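Local coordinates for nucleocapsid (Crimean-congo hemorrhagic fever virus, PDB 4AKL), which binds single- and double-stranded RNA, probably helping to package the viral genome, and probably also cuts double-stranded DNA without sequence specificity, at residues R339-K342 and K343-A347; T429-K432 and L433-Q437; L455-L459 and V460-S464. All coordinates share one frame; numbering follows the deposited sequence.

Interaction 1 of 3, residues R339-K342 and K343-A347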
ATOM      1  N   ARG A 339      12.377 -18.440  11.838  1.00 45.86           N
ATOM      2  CA  ARG A 339      12.429 -18.538  13.281  1.00 46.89           C
ATOM      3  C   ARG A 339      11.393 -17.621  13.820  1.00 45.75           C
ATOM      4  O   ARG A 339      10.759 -16.888  13.059  1.00 44.08           O
ATOM      5  CB  ARG A 339      13.826 -18.211  13.843  1.00 47.93           C
ATOM      6  CG  ARG A 339      14.244 -16.738  13.916  1.00 47.76           C
ATOM      7  CD  ARG A 339      14.500 -16.100  12.576  1.00 48.89           C
ATOM      8  NE  ARG A 339      15.525 -16.770  11.750  1.00 50.54           N
ATOM      9  CZ  ARG A 339      16.853 -16.566  11.812  1.00 51.55           C
ATOM     10  NH1 ARG A 339      17.399 -15.703  12.678  1.00 51.37           N
ATOM     11  NH2 ARG A 339      17.653 -17.253  10.988  1.00 53.11           N
ATOM     12  N   GLY A 340      11.219 -17.697  15.139  1.00 46.05           N
ATOM     13  CA  GLY A 340      10.259 -16.878  15.831  1.00 45.65           C
ATOM     14  C   GLY A 340      10.507 -15.374  15.743  1.00 44.73           C
ATOM     15  O   GLY A 340      11.658 -14.919  15.563  1.00 44.59           O
ATOM     16  N   THR A 341       9.395 -14.633  15.860  1.00 43.45           N
ATOM     17  CA  THR A 341       9.378 -13.218  15.917  1.00 42.16           C
ATOM     18  C   THR A 341      10.187 -12.730  17.079  1.00 41.69           C
ATOM     19  O   THR A 341      10.878 -11.716  16.976  1.00 41.30           O
ATOM     20  CB  THR A 341       7.967 -12.729  16.128  1.00 42.23           C
ATOM     21  OG1 THR A 341       7.200 -13.064  14.973  1.00 43.35           O
ATOM     22  CG2 THR A 341       7.912 -11.204  16.362  1.00 41.85           C
ATOM     23  N   LYS A 342      10.107 -13.431  18.199  1.00 41.49           N
ATOM     24  CA  LYS A 342      10.856 -12.991  19.324  0.70 41.97           C
ATOM     25  C   LYS A 342      12.361 -13.072  19.032  1.00 41.42           C
ATOM     26  O   LYS A 342      13.073 -12.138  19.338  1.00 41.06           O
ATOM     27  CB  LYS A 342      10.444 -13.716  20.620  0.70 43.29           C
ATOM     28  CG  LYS A 342      11.098 -13.144  21.883  0.70 44.63           C
ATOM     29  CD  LYS A 342      10.337 -11.952  22.490  0.70 44.87           C
ATOM     30  CE  LYS A 342      10.139 -10.774  21.521  0.70 42.18           C
ATOM     31  NZ  LYS A 342       9.532  -9.657  22.162  0.70 39.41           N
ATOM     32  N   LYS A 343      12.814 -14.152  18.410  1.00 40.85           N
ATOM     33  CA  LYS A 343      14.229 -14.287  18.042  1.00 40.39           C
ATOM     34  C   LYS A 343      14.686 -13.262  17.025  1.00 38.48           C
ATOM     35  O   LYS A 343      15.819 -12.803  17.092  1.00 38.33           O
ATOM     36  CB  LYS A 343      14.530 -15.715  17.511  1.00 41.42           C
ATOM     37  CG  LYS A 343      14.467 -16.799  18.593  1.00 43.90           C
ATOM     38  CD  LYS A 343      14.267 -18.184  17.945  1.00 46.78           C
ATOM     39  CE  LYS A 343      14.372 -19.323  18.951  1.00 49.58           C
ATOM     40  NZ  LYS A 343      13.696 -19.038  20.271  1.00 51.12           N
ATOM     41  N   MET A 344      13.823 -12.898  16.063  1.00 36.53           N
ATOM     42  CA  MET A 344      14.162 -11.818  15.098  1.00 34.82           C
ATOM     43  C   MET A 344      14.321 -10.515  15.889  1.00 34.37           C
ATOM     44  O   MET A 344      15.255  -9.771  15.691  1.00 33.63           O
ATOM     45  CB  MET A 344      13.053 -11.721  14.058  1.00 34.43           C
ATOM     46  CG  MET A 344      13.214 -10.731  12.960  1.00 35.12           C
ATOM     47  SD  MET A 344      12.698  -9.081  13.461  1.00 36.40           S
ATOM     48  CE  MET A 344      10.931  -9.397  13.314  1.00 35.08           C
ATOM     49  N   LYS A 345      13.435 -10.263  16.840  1.00 33.35           N
ATOM     50  CA  LYS A 345      13.478  -8.996  17.527  1.00 33.30           C
ATOM     51  C   LYS A 345      14.713  -8.851  18.413  1.00 33.45           C
ATOM     52  O   LYS A 345      15.333  -7.747  18.455  1.00 32.44           O
ATOM     53  CB  LYS A 345      12.177  -8.766  18.285  1.00 34.24           C
ATOM     54  CG  LYS A 345      11.065  -8.407  17.378  1.00 35.86           C
ATOM     55  CD  LYS A 345       9.684  -8.396  18.058  1.00 39.39           C
ATOM     56  CE  LYS A 345       9.394  -7.106  18.689  1.00 41.87           C
ATOM     57  NZ  LYS A 345       8.080  -7.151  19.409  1.00 45.11           N
ATOM     58  N   LYS A 346      15.104  -9.967  19.058  1.00 33.27           N
ATOM     59  CA  LYS A 346      16.260 -10.006  19.939  0.70 34.18           C
ATOM     60  C   LYS A 346      17.576  -9.851  19.183  1.00 33.72           C
ATOM     61  O   LYS A 346      18.582  -9.328  19.739  1.00 33.27           O
ATOM     62  CB  LYS A 346      16.279 -11.325  20.770  0.70 35.65           C
ATOM     63  CG  LYS A 346      14.998 -11.552  21.652  0.70 37.16           C
ATOM     64  CD  LYS A 346      14.857 -10.555  22.827  0.70 38.25           C
ATOM     65  CE  LYS A 346      13.386 -10.519  23.354  0.70 38.40           C
ATOM     66  NZ  LYS A 346      13.180  -9.460  24.411  0.70 37.61           N
ATOM     67  N   ALA A 347      17.577 -10.309  17.933  1.00 32.33           N
ATOM     68  CA  ALA A 347      18.752 -10.201  17.084  1.00 32.35           C
ATOM     69  C   ALA A 347      18.995  -8.726  16.695  1.00 31.72           C
ATOM     70  O   ALA A 347      20.161  -8.297  16.582  1.00 32.11           O
ATOM     71  CB  ALA A 347      18.593 -11.054  15.841  1.00 31.71           C
TER
HETATM   72  O   HOH W   1      16.982 -14.065  14.590  1.00 45.55           O
HETATM   73  O   HOH W   2      12.000  -8.115  21.947  1.00 41.65           O
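The edge of the R339 guanidinium meets water 1, which lies in its plane, accepts a 2.6 Å bond from NH1 of R339 and gives a weak one to the carbonyl O of K343. NE of R339 is bonded to the carbonyl O of H337, so the rotation of the group is fixed at more than one nitrogen, while neither face of it meets residues 343-347. The aliphatic part does the touching. With chi1 at 77°, CG of R339 sits between its own backbone N and carbonyl carbon, and from there it approaches CB of K343 to 3.7 Å.

G340 is the N-cap of helix 341-350, and the first i to i+4 bond runs from N of M344 to O of G340 (3.0 Å, 156° at the hydrogen). Two more such bonds follow, K345 to T341 and K346 to K342. This first turn rests on helix 324-336, where M344 touches L334, and on A382 of a loop.

T341 and K345 lie side by side and point the same way: CG2 of T341 is 3.7 Å from CD of K345, and CG of K345 passes 3.3 Å from O of T341. K342 bends at chi2 and chi3, which carries its NZ to 4.0 Å from NZ of K345. CD of K342 is also 3.5 Å from CE of K346, and water 2 accepts a bond from NZ of K342 and a weak one from NZ of K346. Both lysines have a second conformer, so the approach to K345 and the pairing with K346 are doubtful.

If the modelled conformers hold, protonating K342, K345 and K346 near the helix N-terminus may be somewhat harder; the exposed K342, K343 and K346 make a positive surface consistent with RNA binding, though none is seen here.

Interaction 2 of 3, residues T429-K432 and L433-Q437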
ATOM      1  N   THR A 429      -2.017 -21.222  -3.519  1.00 39.46           N
ATOM      2  CA  THR A 429      -1.084 -21.079  -2.428  1.00 38.08           C
ATOM      3  C   THR A 429      -1.604 -20.125  -1.330  1.00 36.87           C
ATOM      4  O   THR A 429      -1.383 -20.380  -0.131  1.00 37.41           O
ATOM      5  CB  THR A 429       0.248 -20.585  -2.978  1.00 37.93           C
ATOM      6  OG1 THR A 429       0.681 -21.470  -4.016  1.00 38.32           O
ATOM      7  CG2 THR A 429       1.331 -20.451  -1.854  1.00 36.36           C
ATOM      8  N   ILE A 430      -2.263 -19.031  -1.731  1.00 36.02           N
ATOM      9  CA  ILE A 430      -2.940 -18.115  -0.806  1.00 34.99           C
ATOM     10  C   ILE A 430      -3.976 -18.850   0.039  1.00 35.40           C
ATOM     11  O   ILE A 430      -4.021 -18.697   1.231  1.00 34.44           O
ATOM     12  CB  ILE A 430      -3.636 -16.960  -1.568  1.00 35.18           C
ATOM     13  CG1 ILE A 430      -2.596 -15.956  -2.104  1.00 34.69           C
ATOM     14  CG2 ILE A 430      -4.617 -16.202  -0.673  1.00 34.52           C
ATOM     15  CD1 ILE A 430      -3.117 -14.842  -3.048  1.00 33.20           C
ATOM     16  N   VAL A 431      -4.802 -19.654  -0.626  1.00 36.88           N
ATOM     17  CA  VAL A 431      -5.882 -20.440  -0.012  1.00 37.61           C
ATOM     18  C   VAL A 431      -5.342 -21.478   0.983  1.00 37.73           C
ATOM     19  O   VAL A 431      -5.892 -21.655   2.101  1.00 37.36           O
ATOM     20  CB  VAL A 431      -6.739 -21.154  -1.133  1.00 39.52           C
ATOM     21  CG1 VAL A 431      -7.502 -22.297  -0.600  1.00 40.35           C
ATOM     22  CG2 VAL A 431      -7.642 -20.153  -1.804  1.00 39.13           C
ATOM     23  N   LYS A 432      -4.279 -22.164   0.578  1.00 38.01           N
ATOM     24  CA  LYS A 432      -3.706 -23.176   1.411  1.00 38.65           C
ATOM     25  C   LYS A 432      -3.141 -22.502   2.660  1.00 37.13           C
ATOM     26  O   LYS A 432      -3.271 -23.072   3.745  1.00 37.57           O
ATOM     27  CB  LYS A 432      -2.665 -24.039   0.696  1.00 39.33           C
ATOM     28  CG  LYS A 432      -2.681 -25.517   1.177  1.00 43.70           C
ATOM     29  CD  LYS A 432      -3.992 -26.213   0.670  1.00 47.08           C
ATOM     30  CE  LYS A 432      -3.894 -27.667   0.422  1.00 51.12           C
ATOM     31  NZ  LYS A 432      -4.124 -28.546   1.591  1.00 52.26           N
ATOM     32  N   LEU A 433      -2.576 -21.291   2.543  1.00 35.62           N
ATOM     33  CA  LEU A 433      -2.104 -20.576   3.748  1.00 34.75           C
ATOM     34  C   LEU A 433      -3.245 -20.151   4.675  1.00 34.98           C
ATOM     35  O   LEU A 433      -3.101 -20.200   5.912  1.00 34.54           O
ATOM     36  CB  LEU A 433      -1.276 -19.364   3.437  1.00 33.42           C
ATOM     37  CG  LEU A 433       0.071 -19.711   2.844  1.00 34.72           C
ATOM     38  CD1 LEU A 433       0.598 -18.523   2.060  1.00 32.40           C
ATOM     39  CD2 LEU A 433       1.078 -20.163   3.924  1.00 33.97           C
ATOM     40  N   PHE A 434      -4.347 -19.724   4.085  1.00 35.27           N
ATOM     41  CA  PHE A 434      -5.523 -19.386   4.830  1.00 35.79           C
ATOM     42  C   PHE A 434      -6.039 -20.625   5.603  1.00 37.11           C
ATOM     43  O   PHE A 434      -6.284 -20.526   6.764  1.00 37.45           O
ATOM     44  CB  PHE A 434      -6.620 -18.841   3.893  1.00 36.08           C
ATOM     45  CG  PHE A 434      -7.926 -18.524   4.596  1.00 37.01           C
ATOM     46  CD1 PHE A 434      -8.077 -17.342   5.320  1.00 37.26           C
ATOM     47  CD2 PHE A 434      -8.997 -19.377   4.519  1.00 38.06           C
ATOM     48  CE1 PHE A 434      -9.291 -17.054   5.942  1.00 37.54           C
ATOM     49  CE2 PHE A 434     -10.222 -19.074   5.154  1.00 39.30           C
ATOM     50  CZ  PHE A 434     -10.346 -17.930   5.856  1.00 38.80           C
ATOM     51  N   GLU A 435      -6.163 -21.764   4.933  1.00 38.28           N
ATOM     52  CA  GLU A 435      -6.691 -22.969   5.537  1.00 40.09           C
ATOM     53  C   GLU A 435      -5.791 -23.370   6.685  1.00 39.96           C
ATOM     54  O   GLU A 435      -6.258 -23.713   7.768  1.00 39.83           O
ATOM     55  CB  GLU A 435      -6.880 -24.079   4.494  1.00 41.48           C
ATOM     56  CG  GLU A 435      -8.038 -23.734   3.469  1.00 44.50           C
ATOM     57  CD  GLU A 435      -8.087 -24.641   2.225  1.00 48.76           C
ATOM     58  OE1 GLU A 435      -7.027 -25.165   1.781  1.00 49.83           O
ATOM     59  OE2 GLU A 435      -9.199 -24.833   1.681  1.00 51.44           O
ATOM     60  N   ILE A 436      -4.487 -23.277   6.463  1.00 39.59           N
ATOM     61  CA  ILE A 436      -3.519 -23.565   7.517  1.00 39.72           C
ATOM     62  C   ILE A 436      -3.685 -22.604   8.718  1.00 39.76           C
ATOM     63  O   ILE A 436      -3.730 -23.081   9.889  1.00 40.15           O
ATOM     64  CB  ILE A 436      -2.090 -23.552   6.982  1.00 38.98           C
ATOM     65  CG1 ILE A 436      -1.871 -24.702   6.015  1.00 39.95           C
ATOM     66  CG2 ILE A 436      -1.063 -23.660   8.108  1.00 39.31           C
ATOM     67  CD1 ILE A 436      -0.627 -24.535   5.205  1.00 39.01           C
ATOM     68  N   GLN A 437      -3.778 -21.291   8.470  1.00 39.25           N
ATOM     69  CA  GLN A 437      -4.017 -20.311   9.570  0.70 39.23           C
ATOM     70  C   GLN A 437      -5.298 -20.669  10.309  1.00 40.73           C
ATOM     71  O   GLN A 437      -5.353 -20.590  11.573  1.00 40.58           O
ATOM     72  CB  GLN A 437      -4.172 -18.824   9.136  0.70 38.67           C
ATOM     73  CG  GLN A 437      -3.090 -18.207   8.237  0.70 38.03           C
ATOM     74  CD  GLN A 437      -3.298 -16.685   7.889  0.70 38.89           C
ATOM     75  OE1 GLN A 437      -2.887 -16.160   6.773  0.70 32.62           O
ATOM     76  NE2 GLN A 437      -3.892 -15.965   8.858  0.70 38.90           N
TER
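E435 turns back along the helix toward V431 and K432, and each of its atoms has a neighbour there. CB lies 3.5 Å from the carbonyl O of V431. CG, set beside the backbone N by a chi1 of -68°, comes closer still, to 3.3 Å from that same oxygen. Extended beyond this point, the chain runs alongside V431, both pointing the same way, and CD of E435 reaches CG1 of V431 at 3.7 Å. At the tip both carboxylate oxygens lie beside CG1 of V431; OE1 also comes 3.4 Å from CD of K432, and OE2 takes a hydrogen bond from OG of S165 in helix 163-181.

The setting is a regular alpha-helix, 425-440, here largely buried. Four consecutive i to i+4 bonds hold it, among them N of E435 to O of V431 at 2.8 Å and 162°. Helix 56-71 packs against T429, L433 and I436, and helix 163-181 against I430, V431 and F434.

K432 crosses E435 without pairing with it. Its NZ stays 4.5 Å from OE1 of E435, beyond a salt bridge; the amine instead forms one with D44, and the carboxylate of E435 may still steady its charge. One turn on from K432, CG1 of I436 sits 3.1 Å from O of K432, and L433 likewise lays its CG 3.4 Å from O of T429.

Interaction 3 of 3, residues L455-L459 and V460-S464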
ATOM      1  N   LEU A 455      -4.720 -12.074  -1.127  1.00 36.81           N
ATOM      2  CA  LEU A 455      -5.829 -12.244  -2.083  1.00 37.69           C
ATOM      3  C   LEU A 455      -6.345 -10.920  -2.636  1.00 38.52           C
ATOM      4  O   LEU A 455      -6.601 -10.782  -3.832  1.00 38.56           O
ATOM      5  CB  LEU A 455      -6.994 -13.016  -1.448  1.00 37.98           C
ATOM      6  CG  LEU A 455      -8.203 -13.352  -2.360  1.00 38.68           C
ATOM      7  CD1 LEU A 455      -7.783 -14.148  -3.566  1.00 39.07           C
ATOM      8  CD2 LEU A 455      -9.312 -14.090  -1.588  1.00 39.13           C
ATOM      9  N   HIS A 456      -6.500  -9.966  -1.744  1.00 38.54           N
ATOM     10  CA  HIS A 456      -6.983  -8.632  -2.079  1.00 39.93           C
ATOM     11  C   HIS A 456      -6.099  -8.042  -3.161  1.00 40.04           C
ATOM     12  O   HIS A 456      -6.568  -7.632  -4.193  1.00 40.89           O
ATOM     13  CB  HIS A 456      -6.988  -7.763  -0.829  1.00 39.59           C
ATOM     14  CG  HIS A 456      -7.564  -6.420  -1.044  1.00 41.99           C
ATOM     15  ND1 HIS A 456      -8.925  -6.190  -1.095  1.00 47.43           N
ATOM     16  CD2 HIS A 456      -6.969  -5.226  -1.235  1.00 44.07           C
ATOM     17  CE1 HIS A 456      -9.136  -4.903  -1.311  1.00 48.14           C
ATOM     18  NE2 HIS A 456      -7.964  -4.298  -1.391  1.00 46.04           N
ATOM     19  N   GLN A 457      -4.808  -8.066  -2.901  1.00 39.61           N
ATOM     20  CA  GLN A 457      -3.804  -7.587  -3.823  1.00 40.36           C
ATOM     21  C   GLN A 457      -3.786  -8.308  -5.143  1.00 40.84           C
ATOM     22  O   GLN A 457      -3.556  -7.678  -6.130  1.00 41.27           O
ATOM     23  CB  GLN A 457      -2.436  -7.655  -3.171  1.00 39.77           C
ATOM     24  CG  GLN A 457      -2.356  -6.530  -2.141  1.00 42.42           C
ATOM     25  CD  GLN A 457      -1.188  -6.619  -1.321  1.00 44.02           C
ATOM     26  OE1 GLN A 457      -0.080  -6.884  -1.802  1.00 46.09           O
ATOM     27  NE2 GLN A 457      -1.380  -6.401  -0.052  1.00 46.71           N
ATOM     28  N   SER A 458      -3.996  -9.626  -5.142  1.00 40.66           N
ATOM     29  CA  SER A 458      -4.126 -10.352  -6.385  1.00 41.60           C
ATOM     30  C   SER A 458      -5.381  -9.909  -7.098  1.00 42.85           C
ATOM     31  O   SER A 458      -5.376  -9.802  -8.300  1.00 44.71           O
ATOM     32  CB  SER A 458      -4.197 -11.865  -6.152  1.00 41.83           C
ATOM     33  OG  SER A 458      -4.081 -12.546  -7.367  1.00 42.11           O
ATOM     34  N   LEU A 459      -6.449  -9.648  -6.361  1.00 43.22           N
ATOM     35  CA  LEU A 459      -7.735  -9.220  -6.956  1.00 45.04           C
ATOM     36  C   LEU A 459      -7.713  -7.780  -7.540  1.00 45.80           C
ATOM     37  O   LEU A 459      -8.483  -7.487  -8.478  1.00 47.39           O
ATOM     38  CB  LEU A 459      -8.897  -9.365  -5.958  1.00 44.85           C
ATOM     39  CG  LEU A 459      -9.353 -10.772  -5.530  1.00 45.45           C
ATOM     40  CD1 LEU A 459     -10.461 -10.609  -4.541  1.00 45.84           C
ATOM     41  CD2 LEU A 459      -9.812 -11.672  -6.723  1.00 47.72           C
ATOM     42  N   VAL A 460      -6.859  -6.898  -6.996  1.00 44.98           N
ATOM     43  CA  VAL A 460      -6.725  -5.575  -7.556  1.00 46.12           C
ATOM     44  C   VAL A 460      -5.908  -5.641  -8.872  1.00 46.98           C
ATOM     45  O   VAL A 460      -5.990  -4.731  -9.673  1.00 48.67           O
ATOM     46  CB  VAL A 460      -6.130  -4.535  -6.586  1.00 45.23           C
ATOM     47  CG1 VAL A 460      -6.928  -4.515  -5.221  1.00 44.01           C
ATOM     48  CG2 VAL A 460      -4.696  -4.793  -6.371  1.00 44.98           C
ATOM     49  N   GLY A 461      -5.159  -6.726  -9.072  1.00 46.32           N
ATOM     50  CA  GLY A 461      -4.423  -6.983 -10.288  1.00 46.89           C
ATOM     51  C   GLY A 461      -2.923  -6.956 -10.145  1.00 45.95           C
ATOM     52  O   GLY A 461      -2.225  -6.972 -11.170  1.00 47.04           O
ATOM     53  N   LYS A 462      -2.406  -6.920  -8.912  1.00 43.81           N
ATOM     54  CA  LYS A 462      -0.971  -6.902  -8.713  1.00 43.15           C
ATOM     55  C   LYS A 462      -0.417  -8.241  -9.118  1.00 42.74           C
ATOM     56  O   LYS A 462      -0.933  -9.269  -8.710  1.00 42.97           O
ATOM     57  CB  LYS A 462      -0.562  -6.578  -7.250  1.00 41.68           C
ATOM     58  CG  LYS A 462      -0.903  -5.141  -6.818  1.00 43.05           C
ATOM     59  CD  LYS A 462      -0.699  -4.830  -5.306  1.00 41.82           C
ATOM     60  CE  LYS A 462       0.793  -4.846  -4.910  1.00 43.30           C
ATOM     61  NZ  LYS A 462       1.157  -4.245  -3.556  1.00 41.35           N
ATOM     62  N   GLN A 463       0.621  -8.209  -9.928  1.00 42.58           N
ATOM     63  CA  GLN A 463       1.348  -9.384 -10.337  1.00 42.84           C
ATOM     64  C   GLN A 463       2.853  -9.327  -9.973  1.00 41.13           C
ATOM     65  O   GLN A 463       3.650 -10.092 -10.511  1.00 41.67           O
ATOM     66  CB  GLN A 463       1.167  -9.576 -11.820  1.00 45.33           C
ATOM     67  CG  GLN A 463      -0.255  -9.894 -12.147  1.00 48.35           C
ATOM     68  CD  GLN A 463      -0.475 -10.194 -13.560  1.00 52.81           C
ATOM     69  OE1 GLN A 463      -1.595 -10.405 -13.938  1.00 58.38           O
ATOM     70  NE2 GLN A 463       0.589 -10.227 -14.378  1.00 54.84           N
ATOM     71  N   SER A 464       3.205  -8.421  -9.058  1.00 39.17           N
ATOM     72  CA  SER A 464       4.528  -8.264  -8.524  1.00 37.67           C
ATOM     73  C   SER A 464       4.392  -7.533  -7.200  1.00 36.17           C
ATOM     74  O   SER A 464       3.464  -6.694  -7.049  1.00 35.88           O
ATOM     75  CB  SER A 464       5.393  -7.442  -9.464  1.00 38.75           C
ATOM     76  OG  SER A 464       6.566  -6.940  -8.839  1.00 37.44           O
TER
HETATM   77  O   HOH W   3      -3.737 -10.619 -10.172  1.00 50.06           O
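Between Q457 and K462 the helix ends in a turn that sends the chain off across its axis: G461 adopts a phi of 113°, and N of K462 reaches back to O of Q457 at 3.1 Å, nearly in line with the C=O bond. V460 stays attached to the last turn through its N, 2.9 Å from O of H456, and lays CG1 over one face of the H456 imidazole, 4.3 Å from the centroid and 27° off the ring normal, a CH-pi contact. Its other methyl, CG2, occupies the position between backbone N and carbonyl carbon and is pressed to 3.1 Å from O of Q457.

The positive phi, the K462 bond and a weak one from N of G461 to O of S458 (3.2 Å) make this a Schellman motif, closing helix 450-460. Water 3 gives a 2.6 Å bond to O of S458 and a weak one to O of K462, while the hydroxyl of S458 is bonded to Y156.

K462 crosses Q457 beyond the turn. Its CD lies 3.9 Å from CB of Q457, and a bend at chi3 (68°) leads NZ to a weak hydrogen bond with OE1 of Q457, 3.4 Å long.

Overall arrangement
The three contacts come in series along the chain, on helices 341-350, 425-440 and 450-460. Interactions 2 and 3 are neighbours, with centres 16 Å apart; they touch where CD1 of I430 meets N of L455 at 3.7 Å, and helix 163-181 lies against both, with M169 contacting I430 and L455 alike. Interaction 1 stands apart, its centre 23 Å from that of interaction 2 and 29 Å from that of interaction 3, with no touch to either. The sequence thus runs from a partly exposed, lysine-rich helix start to two buried contacts, one mid-helix and one at a helix end, whose successive helices pack together through I430 and L455 in this predominantly helical nucleocapsid protein.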